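Local coordinates for protein kinectin 1 (Kinesin receptor) (Legionella pneumophila, PDB 4MU6) that is of unknown molecular function but is a bacterial effector, LegC3, represented by its N-terminal coiled-coil domain, at residues N106-P109 against T110-S113; E170-I173 against Q174-E178. All coordinates share one frame; numbering follows the deposited sequence.

How the contacts relate
Helix 43-105 ends just before contact 1. Residues 106-109 lead into helix 108-127, and contact 1 covers the opening of that helix. The chain then passes through a region that includes the unmodelled residues 131-154 and enters helix 158-217, where contact 2 spans about two and a half turns. Each contact is local and closes no large loop. They follow one another in series, neither nested nor crossed. Their centres lie about 11 Å apart, because the two successive helices pack against each other. Ile108, Gln111 and Ile112 of contact 1 meet Leu176 of contact 2, and Ile112 also touches Phe177. Together they tie the two helices side by side, far from the centre of the elongated chain.

Contact 1: residues N106-P109 against T110-S113; sequences NHIP and TQIS
His107 and Gln111 cross at about a right angle at the start of helix 108-127, yet the imidazole ring and the amide are only 18° apart in plane. CD2 of His107 lies 3.6 Å from CD of Gln111. The ring reaches this place because its CG stands anti to the backbone N (chi1 -174°), which swings it over the residues that follow. The same ring also meets Thr110: CE1 of His107 is 3.7 Å from the methyl CG2 of Thr110, in an oblique approach. The imidazole therefore rests against a methyl and an amide of the first turn.

The amide oxygen OE1 of Gln111 turns back toward Ile108. It lies 3.3 Å from CA of Ile108 and also comes near CG1 of that residue. Ile108 and Ile112, four residues apart, carry the apolar side. CG2 of Ile108 touches CD1 of Ile112 at 3.6 Å, their chains slanting across each other. Both isoleucines are buried, and they face helix 158-217 through Gln179, Leu176 and Phe177.

Three i to i+4 backbone bonds start the helix. Gln111 N donates to His107 O, and Ser113 N to Pro109 O. The straightest joins Ile112 N to Ile108 O at 2.9 Å, with an N-H...O angle of 174°. Pro109 sits in the first turn, where its lack of an N-H costs no helical bond. Nearby, a water donates to Asn106 O at 2.8 Å and hydrogen-bonds to OG1 of Thr110 at 2.7 Å. The chemistry is thus divided: a water joins Asn106 O to the Thr110 hydroxyl on the polar side, while the isoleucine pair gives an apolar surface to helix 158-217.

Contact 2: residues E170-I173 against Q174-E178; sequences EIKI and QSLFE
Ile173 and Phe177 lie one turn apart on helix 158-217, a long helix of the LegC3 N-terminal coiled-coil domain, and the contact is a piece of regular alpha helix. Apolar packing comes first. The side chains of Ile173 and Phe177 run side by side and point the same way. The methyl CG2 of Ile173 meets CE2 of the Phe177 ring at 3.8 Å. Leu176 crosses Lys172 at a slant, with its CD1 4.1 Å from CE of the lysine. The aliphatic part of Lys172 thus covers part of the leucine before the chain ends in its amine. The nearby helix 108-127 supplies Gln111 against Leu176 and Gln115 and Gln116 against Ile173.

The backbone contributes a run of i to i+4 hydrogen bonds. They pass from Gln174 N to Glu170 O, Ser175 N to Ile171 O, Leu176 N to Lys172 O and Phe177 N to Ile173 O. The bond of Ser175 N is the most bent of the four, with an N-H...O angle of 144°. Ile173 O, which accepts from Phe177 N, also lies 3.3 Å from CD2 of the Phe177 ring, in an oblique approach.

The polar side chains add a second kind of bonding. The hydroxyl of Ser175 sits between its own backbone N and carbonyl carbon (chi1 74°), which turns OG back toward the preceding turn. There OG of Ser175 donates to Lys172 O, but the 2.5 Å between them is unusually short and should be read with caution. That carbonyl also accepts from Leu176 N, and both donors reach it from the same face of its plane. The bend at chi2 (54°) carries the Lys172 chain past the serine, with CD 3.6 Å from OG of Ser175. A water near the lysine amine donates to OG of Ser175 at 3.0 Å.

Contact 1: residues N106-P109 against T110-S113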
# COMPACT_ATOMS: atom_id res chain seq x y z
N ASN A 106 3.87 -47.52 13.97
CA ASN A 106 2.91 -48.61 14.20
C ASN A 106 3.55 -49.99 14.11
O ASN A 106 2.92 -50.99 14.46
CB ASN A 106 1.73 -48.52 13.22
CG ASN A 106 0.95 -47.24 13.37
OD1 ASN A 106 0.84 -46.69 14.47
ND2 ASN A 106 0.40 -46.75 12.27
N HIS A 107 4.80 -50.05 13.64
CA HIS A 107 5.48 -51.34 13.51
C HIS A 107 6.55 -51.58 14.58
O HIS A 107 6.94 -52.71 14.83
CB HIS A 107 6.06 -51.51 12.11
CG HIS A 107 6.64 -52.87 11.86
ND1 HIS A 107 5.96 -54.04 12.15
CD2 HIS A 107 7.85 -53.26 11.37
CE1 HIS A 107 6.71 -55.08 11.84
NE2 HIS A 107 7.86 -54.63 11.37
N ILE A 108 7.01 -50.50 15.21
CA ILE A 108 8.08 -50.60 16.21
C ILE A 108 7.79 -51.53 17.43
O ILE A 108 8.66 -52.30 17.82
CB ILE A 108 8.57 -49.20 16.64
CG1 ILE A 108 9.19 -48.48 15.45
CG2 ILE A 108 9.57 -49.30 17.79
CD1 ILE A 108 9.75 -47.11 15.76
N PRO A 109 6.58 -51.45 18.03
CA PRO A 109 6.23 -52.40 19.10
C PRO A 109 6.32 -53.86 18.67
O PRO A 109 6.74 -54.70 19.46
CB PRO A 109 4.77 -52.05 19.41
CG PRO A 109 4.67 -50.62 19.06
CD PRO A 109 5.55 -50.40 17.88
N THR A 110 5.95 -54.15 17.43
CA THR A 110 6.13 -55.50 16.90
C THR A 110 7.61 -55.91 16.83
O THR A 110 7.98 -57.00 17.26
CB THR A 110 5.47 -55.64 15.53
OG1 THR A 110 4.06 -55.51 15.70
CG2 THR A 110 5.79 -56.99 14.89
N GLN A 111 8.44 -55.02 16.29
CA GLN A 111 9.88 -55.26 16.17
C GLN A 111 10.50 -55.50 17.54
O GLN A 111 11.25 -56.46 17.73
CB GLN A 111 10.57 -54.07 15.51
CG GLN A 111 10.27 -53.94 14.03
CD GLN A 111 10.68 -52.59 13.47
OE1 GLN A 111 10.09 -51.54 13.80
NE2 GLN A 111 11.71 -52.60 12.63
N ILE A 112 10.19 -54.62 18.49
CA ILE A 112 10.71 -54.76 19.83
C ILE A 112 10.34 -56.11 20.43
O ILE A 112 11.19 -56.80 20.99
CB ILE A 112 10.24 -53.62 20.73
CG1 ILE A 112 11.01 -52.35 20.36
CG2 ILE A 112 10.47 -53.98 22.21
CD1 ILE A 112 10.38 -51.06 20.88
N SER A 113 9.07 -56.49 20.28
CA SER A 113 8.59 -57.79 20.75
C SER A 113 9.36 -58.94 20.11
O SER A 113 9.83 -59.84 20.81
CB SER A 113 7.09 -57.92 20.46
OG SER A 113 6.69 -59.28 20.40
O HOH W 1 3.54 -52.92 16.41

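Contact 2: residues E170-I173 against Q174-E178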
# COMPACT_ATOMS: atom_id res chain seq x y z
N GLU A 170 20.49 -56.48 21.79
CA GLU A 170 20.28 -55.37 22.73
C GLU A 170 20.50 -54.00 22.09
O GLU A 170 19.79 -53.04 22.40
CB GLU A 170 21.19 -55.51 23.95
CG GLU A 170 20.85 -56.70 24.84
CD GLU A 170 21.57 -56.65 26.18
OE1 GLU A 170 22.81 -56.82 26.21
OE2 GLU A 170 20.88 -56.45 27.21
N ILE A 171 21.49 -53.91 21.21
CA ILE A 171 21.72 -52.66 20.48
C ILE A 171 20.53 -52.40 19.55
O ILE A 171 20.08 -51.26 19.40
CB ILE A 171 23.05 -52.70 19.69
CG1 ILE A 171 24.25 -52.63 20.66
CG2 ILE A 171 23.12 -51.55 18.69
CD1 ILE A 171 25.62 -52.93 20.03
N LYS A 172 20.02 -53.46 18.95
CA LYS A 172 18.91 -53.31 18.02
C LYS A 172 17.68 -52.78 18.77
O LYS A 172 16.99 -51.89 18.30
CB LYS A 172 18.59 -54.62 17.30
CG LYS A 172 17.37 -54.56 16.37
CD LYS A 172 17.46 -53.42 15.35
CE LYS A 172 16.31 -53.49 14.37
NZ LYS A 172 16.29 -52.38 13.38
N ILE A 173 17.45 -53.32 19.96
CA ILE A 173 16.31 -52.92 20.77
C ILE A 173 16.47 -51.47 21.24
O ILE A 173 15.50 -50.70 21.23
CB ILE A 173 16.12 -53.88 21.96
CG1 ILE A 173 15.60 -55.22 21.45
CG2 ILE A 173 15.19 -53.29 23.00
CD1 ILE A 173 15.74 -56.37 22.44
N GLN A 174 17.68 -51.11 21.63
CA GLN A 174 17.96 -49.73 22.01
C GLN A 174 17.67 -48.79 20.85
O GLN A 174 17.13 -47.71 21.04
CB GLN A 174 19.40 -49.55 22.49
CG GLN A 174 19.55 -49.62 24.00
CD GLN A 174 20.96 -50.02 24.44
OE1 GLN A 174 21.93 -49.84 23.70
NE2 GLN A 174 21.07 -50.59 25.64
N SER A 175 18.02 -49.22 19.64
CA SER A 175 17.89 -48.38 18.47
C SER A 175 16.42 -48.17 18.11
O SER A 175 16.03 -47.09 17.70
CB SER A 175 18.63 -48.99 17.28
OG SER A 175 17.93 -50.11 16.76
N LEU A 176 15.63 -49.23 18.28
CA LEU A 176 14.19 -49.15 18.05
C LEU A 176 13.54 -48.15 19.00
O LEU A 176 12.70 -47.35 18.58
CB LEU A 176 13.55 -50.53 18.20
CG LEU A 176 13.89 -51.48 17.05
CD1 LEU A 176 13.64 -52.95 17.43
CD2 LEU A 176 13.08 -51.09 15.82
N PHE A 177 13.92 -48.19 20.27
CA PHE A 177 13.38 -47.24 21.25
C PHE A 177 13.77 -45.81 20.89
O PHE A 177 12.97 -44.89 21.06
CB PHE A 177 13.80 -47.57 22.69
CG PHE A 177 12.92 -48.63 23.37
CD1 PHE A 177 11.60 -48.35 23.70
CD2 PHE A 177 13.43 -49.88 23.69
CE1 PHE A 177 10.80 -49.31 24.32
CE2 PHE A 177 12.63 -50.85 24.33
CZ PHE A 177 11.32 -50.56 24.64
N GLU A 178 15.00 -45.62 20.40
CA GLU A 178 15.43 -44.31 19.91
C GLU A 178 14.68 -43.92 18.63
O GLU A 178 14.35 -42.75 18.42
CB GLU A 178 16.93 -44.29 19.64
CG GLU A 178 17.45 -42.90 19.36
CD GLU A 178 18.93 -42.86 19.03
OE1 GLU A 178 19.59 -43.92 19.14
OE2 GLU A 178 19.43 -41.77 18.65
O HOH W 2 16.72 -50.10 14.03